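Local coordinates for protein tyrosine phosphatase PRL-1 (Leishmania major, PDB 3S4O) that removes phosphate from phosphotyrosine in proteins and may act as a virulence factor that supports survival of the parasite inside host macrophages, at residues 88-91 with 92-95. Residues are numbered along the deposited sequence; the frame is centred on the assembly and turned at random.
Sequences DSWL and KLLD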
# COMPACT_ATOMS: atom_id res chain seq x y z
N ASP A 88 2.57 0.73 12.81
CA ASP A 88 1.38 0.65 13.66
C ASP A 88 0.19 1.36 13.01
O ASP A 88 -0.93 0.89 13.10
CB ASP A 88 1.66 1.19 15.06
CG ASP A 88 2.54 0.25 15.89
OD1 ASP A 88 2.64 -0.96 15.53
OD2 ASP A 88 3.14 0.70 16.90
N SER A 89 0.45 2.48 12.34
CA SER A 89 -0.61 3.24 11.67
C SER A 89 -1.17 2.45 10.48
O SER A 89 -2.35 2.49 10.21
CB SER A 89 -0.09 4.60 11.20
OG SER A 89 -0.04 5.54 12.27
N TRP A 90 -0.27 1.74 9.80
CA TRP A 90 -0.59 0.92 8.63
C TRP A 90 -1.44 -0.25 9.03
O TRP A 90 -2.49 -0.49 8.44
CB TRP A 90 0.72 0.44 7.98
CG TRP A 90 0.67 -0.43 6.73
CD1 TRP A 90 1.35 -1.59 6.53
CD2 TRP A 90 0.01 -0.15 5.48
NE1 TRP A 90 1.13 -2.07 5.27
CE2 TRP A 90 0.30 -1.20 4.60
CE3 TRP A 90 -0.81 0.88 5.03
CZ2 TRP A 90 -0.19 -1.26 3.30
CZ3 TRP A 90 -1.31 0.82 3.73
CH2 TRP A 90 -0.99 -0.24 2.88
N LEU A 91 -1.02 -0.96 10.07
CA LEU A 91 -1.79 -2.09 10.57
C LEU A 91 -3.14 -1.64 11.12
O LEU A 91 -4.15 -2.34 10.96
CB LEU A 91 -1.02 -2.87 11.65
CG LEU A 91 0.31 -3.54 11.29
CD1 LEU A 91 1.01 -4.03 12.60
CD2 LEU A 91 0.14 -4.67 10.32
N LYS A 92 -3.17 -0.47 11.76
CA LYS A 92 -4.42 0.07 12.30
C LYS A 92 -5.44 0.30 11.17
O LYS A 92 -6.60 -0.08 11.29
CB LYS A 92 -4.21 1.39 13.07
CG LYS A 92 -5.51 2.03 13.59
CD LYS A 92 -6.13 1.22 14.73
CE LYS A 92 -7.34 1.90 15.33
NZ LYS A 92 -7.59 1.48 16.75
N LEU A 93 -4.97 0.93 10.10
CA LEU A 93 -5.78 1.18 8.90
C LEU A 93 -6.29 -0.13 8.28
O LEU A 93 -7.45 -0.24 7.91
CB LEU A 93 -4.97 1.96 7.86
CG LEU A 93 -5.56 2.15 6.46
CD1 LEU A 93 -6.81 3.02 6.47
CD2 LEU A 93 -4.52 2.72 5.52
N LEU A 94 -5.41 -1.11 8.16
CA LEU A 94 -5.77 -2.38 7.53
C LEU A 94 -6.71 -3.21 8.40
O LEU A 94 -7.63 -3.85 7.89
CB LEU A 94 -4.50 -3.17 7.17
CG LEU A 94 -3.61 -2.49 6.10
CD1 LEU A 94 -2.47 -3.40 5.63
CD2 LEU A 94 -4.41 -2.00 4.90
N ASP A 95 -6.48 -3.21 9.71
CA ASP A 95 -7.38 -3.84 10.67
C ASP A 95 -8.78 -3.23 10.55
O ASP A 95 -9.78 -3.94 10.61
CB ASP A 95 -6.90 -3.64 12.12
CG ASP A 95 -5.67 -4.49 12.48
OD1 ASP A 95 -5.26 -5.35 11.66
OD2 ASP A 95 -5.10 -4.27 13.58
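Leu94 reaches back one turn along the helix 84-103 to Trp90 and lays a methyl group on its indole, an i to i+4 CH-pi contact on the side of the helix that packs against the central sheet of this phosphatase domain. Leu94 CB and CG lie beside the carbonyl oxygen of Trp90, with CG 3.3 Å from Trp90 O. The same oxygen accepts the backbone bond from Leu94 N, at 3.0 Å. Beyond CG, CD1 rises over one indole face, 3.9 Å from the centroid of the five-membered ring and 21° off its normal. Its nearest ring atom is the fusion carbon bonded to NE1, with Trp90 CE2 3.7 Å from Leu94 CD1. With CG anti to the backbone N (chi1 -179°) and beside the carbonyl carbon, the indole of Trp90 is turned toward the C-terminal end of the helix, where Leu94 CD1 meets it. Leu93 CD2 approaches the benzo ring obliquely, 4.1 Å from Trp90 CZ3. The indole also touches Ile112 and Val114 of strand 111-115, Val52 of strand 48-53, and Leu129 and Ala130 of helix 122-133; its NE1 donates to Leu126 O, giving the buried N-H a partner, which should help to fix the rotation of the ring. One turn on from Leu91, Asp95 OD1 takes a hydrogen bond from Tyr134 and a salt bridge from Arg167, tying the helix to the C-terminal residue. Asp95 N closes the turn on Leu91 O at 2.8 Å, while Asp95 CG lies 3.0 Å from that same Leu91 O.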